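Local coordinates for amidase, hydantoinase/carbamoylase family (Paraburkholderia phymatum, PDB 6C0D), which probably hydrolyses N-carbamoyl-L-amino acids, as a metal-dependent, homodimeric amidase of the peptidase M20 family, at residues A[131-135]-A[136-140]; A[66-69]-A[70-74]; A[55-58]-A[59-62]; A[361-364]-A[365-369]; A[108-111]-A[112-115]. One frame throughout, in Å; residues are numbered along the deposited sequence. Where two conformers were deposited one is given.

Contact 1 of 5, residues A[131-135]-A[136-140]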
loop_
_atom_site.group_PDB
_atom_site.type_symbol
_atom_site.label_atom_id
_atom_site.label_comp_id
_atom_site.label_asym_id
_atom_site.label_seq_id
_atom_site.Cartn_x
_atom_site.Cartn_y
_atom_site.Cartn_z
ATOM N N TRP A 131 4.784 -5.549 36.264
ATOM C CA TRP A 131 4.471 -4.157 35.951
ATOM C C TRP A 131 3.263 -4.082 35.032
ATOM O O TRP A 131 3.222 -4.760 34.003
ATOM C CB TRP A 131 5.658 -3.479 35.270
ATOM C CG TRP A 131 6.978 -3.743 35.915
ATOM C CD1 TRP A 131 8.031 -4.445 35.385
ATOM C CD2 TRP A 131 7.392 -3.323 37.221
ATOM N NE1 TRP A 131 9.081 -4.465 36.279
ATOM C CE2 TRP A 131 8.712 -3.794 37.415
ATOM C CE3 TRP A 131 6.777 -2.581 38.244
ATOM C CZ2 TRP A 131 9.428 -3.549 38.585
ATOM C CZ3 TRP A 131 7.484 -2.352 39.417
ATOM C CH2 TRP A 131 8.797 -2.833 39.577
ATOM N N ILE A 132 2.292 -3.227 35.373
ATOM C CA ILE A 132 1.072 -3.127 34.570
ATOM C C ILE A 132 1.386 -2.541 33.195
ATOM O O ILE A 132 2.234 -1.651 33.051
ATOM C CB ILE A 132 0.007 -2.281 35.308
ATOM C CG1 ILE A 132 -1.342 -2.297 34.572
ATOM C CG2 ILE A 132 0.470 -0.825 35.466
ATOM C CD1 ILE A 132 -2.007 -3.666 34.537
ATOM N N ASP A 133 0.709 -3.068 32.169
ATOM C CA ASP A 133 0.594 -2.454 30.838
ATOM C C ASP A 133 1.939 -2.169 30.170
ATOM O O ASP A 133 2.139 -1.121 29.548
ATOM C CB ASP A 133 -0.260 -1.179 30.874
ATOM C CG ASP A 133 -1.032 -0.975 29.575
ATOM O OD1 ASP A 133 -1.245 -1.989 28.871
ATOM O OD2 ASP A 133 -1.417 0.176 29.243
ATOM N N GLU A 134 2.841 -3.143 30.225
ATOM C CA GLU A 134 4.029 -3.050 29.384
ATOM C C GLU A 134 3.643 -2.965 27.910
ATOM O O GLU A 134 4.300 -2.269 27.131
ATOM C CB GLU A 134 4.946 -4.247 29.636
ATOM C CG GLU A 134 6.288 -4.192 28.930
ATOM C CD GLU A 134 6.225 -4.693 27.496
ATOM O OE1 GLU A 134 5.239 -5.379 27.131
ATOM O OE2 GLU A 134 7.153 -4.374 26.726
ATOM N N GLU A 135 2.574 -3.660 27.512
ATOM C CA GLU A 135 2.174 -3.730 26.111
ATOM C C GLU A 135 1.391 -2.510 25.650
ATOM O O GLU A 135 1.134 -2.379 24.448
ATOM C CB GLU A 135 1.350 -5.001 25.862
ATOM C CG GLU A 135 2.075 -6.294 26.271
ATOM C CD GLU A 135 3.087 -6.763 25.232
ATOM O OE1 GLU A 135 3.364 -6.002 24.276
ATOM O OE2 GLU A 135 3.593 -7.903 25.369
ATOM N N GLY A 136 1.000 -1.625 26.558
ATOM C CA GLY A 136 0.360 -0.383 26.158
ATOM C C GLY A 136 -1.068 -0.506 25.671
ATOM O O GLY A 136 -1.433 0.129 24.672
ATOM N N THR A 137 -1.892 -1.303 26.349
ATOM C CA THR A 137 -3.322 -1.266 26.060
ATOM C C THR A 137 -3.886 0.121 26.349
ATOM O O THR A 137 -4.741 0.622 25.608
ATOM C CB THR A 137 -4.050 -2.342 26.870
ATOM O OG1 THR A 137 -3.607 -3.635 26.438
ATOM C CG2 THR A 137 -5.555 -2.246 26.677
ATOM N N PHE A 138 -3.397 0.765 27.408
ATOM C CA PHE A 138 -3.720 2.154 27.715
ATOM C C PHE A 138 -2.538 3.086 27.501
ATOM O O PHE A 138 -2.662 4.098 26.807
ATOM C CB PHE A 138 -4.208 2.281 29.166
ATOM C CG PHE A 138 -5.472 1.525 29.452
ATOM C CD1 PHE A 138 -6.708 2.127 29.279
ATOM C CD2 PHE A 138 -5.422 0.218 29.911
ATOM C CE1 PHE A 138 -7.873 1.433 29.545
ATOM C CE2 PHE A 138 -6.579 -0.482 30.178
ATOM C CZ PHE A 138 -7.808 0.124 29.996
ATOM N N SER A 139 -1.381 2.752 28.076
ATOM C CA SER A 139 -0.216 3.632 28.063
ATOM C C SER A 139 1.017 2.770 28.289
ATOM O O SER A 139 1.161 2.176 29.362
ATOM C CB SER A 139 -0.340 4.708 29.145
ATOM O OG SER A 139 0.732 5.630 29.096
ATOM N N SER A 140 1.900 2.703 27.292
ATOM C CA SER A 140 3.011 1.761 27.348
ATOM C C SER A 140 3.923 2.039 28.539
ATOM O O SER A 140 4.234 3.193 28.857
ATOM C CB SER A 140 3.814 1.805 26.047
ATOM O OG SER A 140 3.060 1.273 24.972
HETATM O O HOH W 1 4.780 -1.345 24.635
#
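The D133 carboxylate lies with its edge against the backbone of T137, F138 and S139. OD1 takes the amide of T137 (N to OD1 2.7 Å) on its syn side, close to the carboxylate plane. OD2 takes F138 N on its own syn side at 2.8 Å. It also takes S139 N at 2.8 Å, nearly in line with the C-O bond and almost straight (171°). Three consecutive amides are thus held by one flat group. The F138 ring meets the same group only at its edge. D133 OD2 lies near the ring plane, 4.1 Å from F138 CD2. The ring itself runs on to L167 and A170 of helix 167-173. D133 has chi1 of -148°, away from a staggered position, which turns the carboxylate into the loop. D133 OD1 has a further donor in S42 OG.

The chain makes a type I beta turn from D133 to G136. G136 N bonds to D133 O at 3.2 Å and closes the turn. G136 has positive phi (74°), a conformation that favours glycine. One water gives a hydrogen to E134 O at 2.7 Å and also pairs with S140 OG. The E134 and E135 amides bond to D91, the former weakly. The E134 side chain comes within about 4 Å of the bound zinc (nearest atoms), and E135 is a predicted ligand of a second zinc. The segment is the loop after strand 125-130 that brings two consecutive glutamates to the metal centre, as in the M20 peptidase family.

Contact 2 of 5, residues A[66-69]-A[70-74]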
loop_
_atom_site.group_PDB
_atom_site.type_symbol
_atom_site.label_atom_id
_atom_site.label_comp_id
_atom_site.label_asym_id
_atom_site.label_seq_id
_atom_site.Cartn_x
_atom_site.Cartn_y
_atom_site.Cartn_z
ATOM N N ALA A 66 0.526 -7.103 46.942
ATOM C CA ALA A 66 -0.731 -6.422 46.658
ATOM C C ALA A 66 -0.748 -5.959 45.206
ATOM O O ALA A 66 0.299 -5.736 44.598
ATOM C CB ALA A 66 -0.936 -5.221 47.590
ATOM N N ILE A 67 -1.953 -5.814 44.663
ATOM C CA ILE A 67 -2.157 -5.082 43.415
ATOM C C ILE A 67 -2.220 -3.598 43.762
ATOM O O ILE A 67 -3.040 -3.187 44.590
ATOM C CB ILE A 67 -3.450 -5.538 42.717
ATOM C CG1 ILE A 67 -3.473 -7.060 42.558
ATOM C CG2 ILE A 67 -3.613 -4.833 41.374
ATOM C CD1 ILE A 67 -4.815 -7.620 42.096
ATOM N N ASP A 68 -1.361 -2.786 43.137
ATOM C CA ASP A 68 -1.254 -1.392 43.556
ATOM C C ASP A 68 -2.232 -0.512 42.768
ATOM O O ASP A 68 -3.072 -0.994 42.005
ATOM C CB ASP A 68 0.200 -0.907 43.453
ATOM C CG ASP A 68 0.574 -0.380 42.063
ATOM O OD1 ASP A 68 -0.105 -0.712 41.069
ATOM O OD2 ASP A 68 1.571 0.373 41.969
ATOM N N GLY A 69 -2.103 0.803 42.943
ATOM C CA GLY A 69 -3.014 1.786 42.387
ATOM C C GLY A 69 -3.024 1.884 40.874
ATOM O O GLY A 69 -3.950 2.490 40.330
ATOM N N VAL A 70 -2.029 1.335 40.177
ATOM C CA VAL A 70 -2.070 1.300 38.719
ATOM C C VAL A 70 -2.259 -0.106 38.180
ATOM O O VAL A 70 -2.348 -0.281 36.956
ATOM C CB VAL A 70 -0.827 1.958 38.091
ATOM C CG1 VAL A 70 -0.822 3.463 38.374
ATOM C CG2 VAL A 70 0.466 1.301 38.592
ATOM N N GLY A 71 -2.362 -1.109 39.047
ATOM C CA GLY A 71 -2.534 -2.476 38.607
ATOM C C GLY A 71 -1.272 -3.310 38.598
ATOM O O GLY A 71 -1.319 -4.472 38.175
ATOM N N THR A 72 -0.143 -2.761 39.041
ATOM C CA THR A 72 1.056 -3.573 39.191
ATOM C C THR A 72 0.857 -4.557 40.339
ATOM O O THR A 72 0.257 -4.220 41.363
ATOM C CB THR A 72 2.267 -2.672 39.447
ATOM O OG1 THR A 72 2.634 -2.013 38.227
ATOM C CG2 THR A 72 3.466 -3.459 40.002
ATOM N N VAL A 73 1.321 -5.791 40.162
ATOM C CA VAL A 73 1.378 -6.734 41.273
ATOM C C VAL A 73 2.794 -6.676 41.807
ATOM O O VAL A 73 3.753 -6.913 41.057
ATOM C CB VAL A 73 1.002 -8.168 40.860
ATOM C CG1 VAL A 73 0.718 -8.999 42.121
ATOM C CG2 VAL A 73 -0.211 -8.169 39.951
ATOM N N PHE A 74 2.938 -6.341 43.087
ATOM C CA PHE A 74 4.257 -6.222 43.686
ATOM C C PHE A 74 4.291 -7.008 44.987
ATOM O O PHE A 74 3.466 -6.777 45.878
ATOM C CB PHE A 74 4.632 -4.755 43.929
ATOM C CG PHE A 74 6.112 -4.550 44.118
ATOM C CD1 PHE A 74 6.948 -4.392 43.019
ATOM C CD2 PHE A 74 6.673 -4.567 45.391
ATOM C CE1 PHE A 74 8.325 -4.231 43.189
ATOM C CE2 PHE A 74 8.054 -4.404 45.567
ATOM C CZ PHE A 74 8.874 -4.241 44.464
#
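D68 turns its carboxylate in against V70 and T72. This is the tight part of the contact. OD1 receives V70 N and T72 N, each at 2.9 Å, from opposite faces of the carboxylate plane. The bond from V70 makes an Asx turn. CG of D68 stands between its backbone N and carbonyl carbon (chi1 86°), which points OD1 at the V70 and T72 amides. V70 CG2 packs on the same oxygen at 3.2 Å. The other carboxylate oxygen, OD2, is bonded to V182 N.

The backbone closes round this group. G71 N bonds to D68 O at 3.0 Å, giving a type I turn from D68 to G71. D68 N bonds to T72 O at 2.8 Å. G71 follows with phi of 99°, as in a type I turn with a G1 bulge. The I67 CA-H also points at T72 O, with 3.3 Å from CA to O.

Toward the strand ends the packing is looser. I67 and V73 form a non-hydrogen-bonded pair on one face, where I67 CG1 and V73 CG2 are 4.3 Å apart. A66 and F74 form a hydrogen-bonded pair on the other face. The A66 methyl is exposed, while the F74 ring leads away from A66 and is buried.

The hairpin of strands 64-67 and 73-76 lies beside strand 125-130, where F74 touches D127 and A129. Helix 45-60 packs on the face that carries I67 and V73, with R51 touching both and M58 on V73. T72 OG1 bonds to I132 N.

Contact 3 of 5, residues A[55-58]-A[59-62]. With EDO (1,2-ethanediol), chain L.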
loop_
_atom_site.group_PDB
_atom_site.type_symbol
_atom_site.label_atom_id
_atom_site.label_comp_id
_atom_site.label_asym_id
_atom_site.label_seq_id
_atom_site.Cartn_x
_atom_site.Cartn_y
_atom_site.Cartn_z
ATOM N N ALA A 55 -0.969 -12.392 43.240
ATOM C CA ALA A 55 -0.714 -11.809 44.551
ATOM C C ALA A 55 -0.856 -12.863 45.640
ATOM O O ALA A 55 -0.097 -12.866 46.616
ATOM C CB ALA A 55 -1.662 -10.632 44.794
ATOM N N GLY A 56 -1.810 -13.783 45.475
ATOM C CA GLY A 56 -1.945 -14.870 46.432
ATOM C C GLY A 56 -0.732 -15.780 46.454
ATOM O O GLY A 56 -0.295 -16.220 47.522
ATOM N N ARG A 57 -0.174 -16.079 45.276
ATOM C CA ARG A 57 1.031 -16.905 45.211
ATOM C C ARG A 57 2.215 -16.203 45.865
ATOM O O ARG A 57 3.043 -16.849 46.523
ATOM C CB ARG A 57 1.378 -17.259 43.758
ATOM C CG ARG A 57 0.372 -18.184 43.077
ATOM C CD ARG A 57 0.257 -19.518 43.843
ATOM N NE ARG A 57 1.322 -20.462 43.494
ATOM C CZ ARG A 57 1.871 -21.318 44.351
ATOM N NH1 ARG A 57 1.485 -21.334 45.627
ATOM N NH2 ARG A 57 2.813 -22.153 43.938
ATOM N N MET A 58 2.337 -14.887 45.656
ATOM C CA MET A 58 3.383 -14.130 46.333
ATOM C C MET A 58 3.200 -14.181 47.840
ATOM O O MET A 58 4.175 -14.307 48.592
ATOM C CB MET A 58 3.379 -12.682 45.854
ATOM C CG MET A 58 3.763 -12.519 44.381
ATOM S SD MET A 58 3.635 -10.770 43.921
ATOM C CE MET A 58 4.225 -10.770 42.237
ATOM N N THR A 59 1.952 -14.056 48.298
ATOM C CA THR A 59 1.683 -14.151 49.723
ATOM C C THR A 59 2.056 -15.530 50.247
ATOM O O THR A 59 2.717 -15.646 51.284
ATOM C CB THR A 59 0.216 -13.834 49.999
ATOM O OG1 THR A 59 -0.042 -12.479 49.612
ATOM C CG2 THR A 59 -0.098 -14.021 51.479
ATOM N N ASP A 60 1.661 -16.587 49.520
ATOM C CA ASP A 60 2.044 -17.947 49.895
ATOM C C ASP A 60 3.550 -18.075 50.041
ATOM O O ASP A 60 4.042 -18.824 50.888
ATOM C CB ASP A 60 1.568 -18.963 48.849
ATOM C CG ASP A 60 0.054 -19.077 48.761
ATOM O OD1 ASP A 60 -0.641 -18.710 49.728
ATOM O OD2 ASP A 60 -0.424 -19.552 47.708
ATOM N N ALA A 61 4.298 -17.372 49.200
ATOM C CA ALA A 61 5.751 -17.425 49.245
ATOM C C ALA A 61 6.336 -16.622 50.401
ATOM O O ALA A 61 7.555 -16.652 50.592
ATOM C CB ALA A 61 6.350 -16.902 47.933
ATOM N N GLY A 62 5.511 -15.895 51.154
ATOM C CA GLY A 62 5.996 -15.075 52.248
ATOM C C GLY A 62 6.286 -13.626 51.916
ATOM O O GLY A 62 6.871 -12.926 52.755
HETATM C C1 EDO L . 5.403 -23.437 47.620
HETATM O O1 EDO L . 4.206 -23.482 46.821
HETATM C C2 EDO L . 5.500 -22.155 48.457
HETATM O O2 EDO L . 4.388 -21.282 48.207
#
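G56 O receives the D60 amide at 2.8 Å, the shortest hydrogen bond between 55-58 and 59-62. T59 N to A55 O (2.9 Å) and A61 N to R57 O (3.0 Å) continue the last turns of helix 45-60. T59 OG1 is 3.0 Å from A55 O.

Three residues apart, R57 and D60 form a weak salt bridge. R57 NH1 lies 3.3 Å from D60 OD2, which sits at the guanidinium edge and in its plane. The planes of the two groups are 60° apart, and the contact is made through OD2. The R57 chain bends at chi2 and chi3, which folds the guanidinium back toward D60. Its stronger partner is D24, which meets NE. NH2 makes a weak bond to 1,2-ethanediol O1, probably a crystallisation additive.

The helix ends in a Schellman motif. G62 takes positive phi (94°), and its N bonds to T59 O at 2.8 Å. The A61 methyl packs on M58 O at 3.4 Å from CB. Beyond CG the M58 chain is extended and reaches V73 of strand 73-76, while A61 faces L109 and R113 of helix 102-117.

Contact 4 of 5, residues A[361-364]-A[365-369]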
loop_
_atom_site.group_PDB
_atom_site.type_symbol
_atom_site.label_atom_id
_atom_site.label_comp_id
_atom_site.label_asym_id
_atom_site.label_seq_id
_atom_site.Cartn_x
_atom_site.Cartn_y
_atom_site.Cartn_z
ATOM N N MET A 361 24.324 -10.623 23.848
ATOM C CA MET A 361 23.552 -10.165 22.690
ATOM C C MET A 361 22.739 -8.940 23.075
ATOM O O MET A 361 22.362 -8.795 24.240
ATOM C CB MET A 361 22.597 -11.270 22.200
ATOM C CG MET A 361 21.672 -11.742 23.343
ATOM S SD MET A 361 20.616 -13.141 22.825
ATOM C CE MET A 361 19.504 -12.313 21.694
ATOM N N PRO A 362 22.438 -8.053 22.134
ATOM C CA PRO A 362 21.508 -6.963 22.431
ATOM C C PRO A 362 20.080 -7.481 22.459
ATOM O O PRO A 362 19.771 -8.557 21.926
ATOM C CB PRO A 362 21.717 -5.999 21.258
ATOM C CG PRO A 362 22.024 -6.959 20.094
ATOM C CD PRO A 362 22.892 -8.033 20.727
ATOM N N SER A 363 19.206 -6.687 23.081
ATOM C CA SER A 363 17.767 -6.880 22.965
ATOM C C SER A 363 17.234 -5.992 21.849
ATOM O O SER A 363 17.269 -4.761 21.960
ATOM C CB SER A 363 17.041 -6.561 24.272
ATOM O OG SER A 363 15.635 -6.558 24.033
ATOM N N GLY A 364 16.705 -6.611 20.788
ATOM C CA GLY A 364 16.147 -5.816 19.709
ATOM C C GLY A 364 14.770 -5.255 19.989
ATOM O O GLY A 364 14.256 -4.467 19.188
ATOM N N ALA A 365 14.163 -5.648 21.109
ATOM C CA ALA A 365 12.826 -5.206 21.488
ATOM C C ALA A 365 12.888 -4.404 22.783
ATOM O O ALA A 365 13.836 -4.528 23.553
ATOM C CB ALA A 365 11.883 -6.403 21.686
ATOM N N SER A 366 11.845 -3.617 23.032
ATOM C CA SER A 366 11.769 -2.820 24.247
ATOM C C SER A 366 11.148 -3.627 25.388
ATOM O O SER A 366 10.396 -4.578 25.172
ATOM C CB SER A 366 10.968 -1.536 23.997
ATOM O OG SER A 366 9.685 -1.802 23.473
ATOM N N HIS A 367 11.475 -3.230 26.616
ATOM C CA HIS A 367 11.066 -3.941 27.827
ATOM C C HIS A 367 11.000 -2.949 28.977
ATOM O O HIS A 367 11.596 -1.877 28.917
ATOM C CB HIS A 367 12.048 -5.054 28.227
ATOM C CG HIS A 367 12.284 -6.064 27.150
ATOM N ND1 HIS A 367 11.348 -7.019 26.821
ATOM C CD2 HIS A 367 13.337 -6.259 26.318
ATOM C CE1 HIS A 367 11.810 -7.760 25.827
ATOM N NE2 HIS A 367 13.018 -7.327 25.510
ATOM N N ASP A 368 10.279 -3.329 30.036
ATOM C CA ASP A 368 10.280 -2.526 31.261
ATOM C C ASP A 368 11.696 -2.237 31.753
ATOM O O ASP A 368 11.942 -1.181 32.346
ATOM C CB ASP A 368 9.497 -3.239 32.364
ATOM C CG ASP A 368 8.004 -3.239 32.097
ATOM O OD1 ASP A 368 7.436 -2.146 31.947
ATOM O OD2 ASP A 368 7.417 -4.340 32.017
ATOM N N ALA A 369 12.637 -3.153 31.515
ATOM C CA ALA A 369 14.007 -2.948 31.980
ATOM C C ALA A 369 14.622 -1.676 31.408
ATOM O O ALA A 369 15.516 -1.088 32.027
ATOM C CB ALA A 369 14.880 -4.150 31.609
#
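A365 accepts the S363 hydroxyl on its carbonyl oxygen. The bond is short, 2.8 Å from S363 OG to A365 O, and the donor lies close to the carbonyl plane. S363 OG stands anti to its backbone N (chi1 171°), which carries the hydroxyl across the bend at G364 to A365 O. The A365 methyl turns away from the strand and packs on T235 of the second subunit. This part of the chain therefore faces the other half of the dimer.

S366 comes next. Its amide bonds to a sulfonate oxygen of a bound HEPES molecule, probably from the crystallisation liquor.

H367 follows and turns its ring back to the strand. S363 OG lies at the ring edge, in its plane, and receives H367 NE2 at 3.1 Å. This bond is weak, since the angle at the hydrogen is 122°. CD2 of H367 is almost as near, 3.3 Å from the same OG. The hydroxyl thus donates to A365 O and accepts a weak bond from the histidine. The H367 ring also meets the ring of H196, a ligand of the bound zinc, at about 55° between planes. H367 is thus placed as a probable second-shell residue of the metal site. The bend joins strand 358-363, parallel to strand 210-227, to helix 368-372 in the M20 fold.

D368 bonds to S144 OG through OD1. A369 packs its methyl on I216 and M380.

Contact 5 of 5, residues A[108-111]-A[112-115]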
loop_
_atom_site.group_PDB
_atom_site.type_symbol
_atom_site.label_atom_id
_atom_site.label_comp_id
_atom_site.label_asym_id
_atom_site.label_seq_id
_atom_site.Cartn_x
_atom_site.Cartn_y
_atom_site.Cartn_z
ATOM N N GLY A 108 10.692 -14.778 38.752
ATOM C CA GLY A 108 10.923 -13.988 39.954
ATOM C C GLY A 108 10.321 -14.643 41.183
ATOM O O GLY A 108 10.966 -14.747 42.226
ATOM N N LEU A 109 9.088 -15.128 41.059
ATOM C CA LEU A 109 8.435 -15.815 42.166
ATOM C C LEU A 109 9.222 -17.049 42.591
ATOM O O LEU A 109 9.461 -17.273 43.788
ATOM C CB LEU A 109 7.006 -16.196 41.751
ATOM C CG LEU A 109 6.083 -16.887 42.746
ATOM C CD1 LEU A 109 5.852 -15.984 43.953
ATOM C CD2 LEU A 109 4.742 -17.232 42.043
ATOM N N GLU A 110 9.621 -17.878 41.624
ATOM C CA GLU A 110 10.321 -19.104 41.992
ATOM C C GLU A 110 11.678 -18.792 42.598
ATOM O O GLU A 110 12.129 -19.474 43.526
ATOM C CB GLU A 110 10.495 -20.015 40.775
ATOM C CG GLU A 110 11.316 -21.277 41.079
ATOM C CD GLU A 110 10.696 -22.161 42.153
ATOM O OE1 GLU A 110 9.462 -22.086 42.372
ATOM O OE2 GLU A 110 11.447 -22.938 42.792
ATOM N N ILE A 111 12.355 -17.778 42.065
ATOM C CA ILE A 111 13.663 -17.409 42.603
ATOM C C ILE A 111 13.525 -16.904 44.026
ATOM O O ILE A 111 14.321 -17.266 44.898
ATOM C CB ILE A 111 14.345 -16.379 41.687
ATOM C CG1 ILE A 111 14.685 -17.053 40.344
ATOM C CG2 ILE A 111 15.625 -15.821 42.353
ATOM C CD1 ILE A 111 15.035 -16.057 39.240
ATOM N N ALA A 112 12.489 -16.102 44.300
ATOM C CA ALA A 112 12.245 -15.679 45.686
ATOM C C ALA A 112 12.015 -16.881 46.591
ATOM O O ALA A 112 12.581 -16.966 47.692
ATOM C CB ALA A 112 11.052 -14.732 45.740
ATOM N N ARG A 113 11.215 -17.852 46.120
ATOM C CA ARG A 113 10.972 -19.051 46.908
ATOM C C ARG A 113 12.266 -19.821 47.133
ATOM O O ARG A 113 12.602 -20.181 48.266
ATOM C CB ARG A 113 9.914 -19.928 46.215
ATOM C CG ARG A 113 8.483 -19.351 46.326
ATOM C CD ARG A 113 7.423 -20.327 45.770
ATOM N NE ARG A 113 7.621 -20.601 44.342
ATOM C CZ ARG A 113 6.679 -20.505 43.404
ATOM N NH1 ARG A 113 5.436 -20.157 43.726
ATOM N NH2 ARG A 113 6.980 -20.791 42.138
ATOM N N ALA A 114 13.020 -20.070 46.060
ATOM C CA ALA A 114 14.210 -20.906 46.179
ATOM C C ALA A 114 15.287 -20.245 47.040
ATOM O O ALA A 114 15.952 -20.922 47.832
ATOM C CB ALA A 114 14.754 -21.236 44.787
ATOM N N LEU A 115 15.485 -18.927 46.906
ATOM C CA LEU A 115 16.507 -18.293 47.741
ATOM C C LEU A 115 16.092 -18.293 49.202
ATOM O O LEU A 115 16.951 -18.378 50.096
ATOM C CB LEU A 115 16.801 -16.868 47.257
ATOM C CG LEU A 115 17.956 -16.745 46.237
ATOM C CD1 LEU A 115 17.685 -17.588 44.989
ATOM C CD2 LEU A 115 18.231 -15.280 45.845
#
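E110 and R113 cross at about a right angle on one side of helix 102-117. Their flat ends are not coplanar, with 52° between carboxylate and guanidinium. R113 approaches side-on and places two nitrogens on one oxygen. NH2 reaches E110 OE1 at 2.8 Å, almost head-on to the oxygen. NE reaches the same OE1 at 3.1 Å, from above the carboxylate plane. Both bonds lie close to the guanidinium plane. The E110 chain bends at chi2 (60°), which swings OE1 toward the arginine. OE2 pairs with R20, and R113 NH1 with D24, so both charged groups have a second partner on helix 18-30.

L109 crosses R113 obliquely. Its CG lies over one guanidinium face, offset toward the rim, and CD2 comes 3.4 Å from NH1. I111 and L115 instead lie side by side and point the same way, with I111 CG2 and L115 CD1 3.8 Å apart. I111 packs on A409, A410 and A413 of helix 399-419, while L115 reaches V126. Regular backbone bonds run beneath, for example A114 N to E110 O at 2.8 Å. The helix connects the parallel strands 83-88 and 125-130, a beta-alpha-beta unit of the M20 catalytic domain.

How the contacts relate
Contacts 1 and 4 lie nearest the chain centre and line the zinc site. Contact 1 is a loop and contact 4 a strand-to-helix bend; both are partly buried and polar, and they touch through E134 and D368. Contacts 2, 3 and 5 lie farther out. Contact 5 is buried and contact 3 is at the surface, although both are helix turns with an Arg-acid pair three residues apart. In contact 5 that pair has two bonds, in contact 3 one weak bond. R57 and R113 come close, with D24 paired to both. Contact 2, a buried hairpin, touches contacts 1 and 3. Aspartates D68 and D133 each gather backbone amides, in a hairpin turn and a metal-site loop.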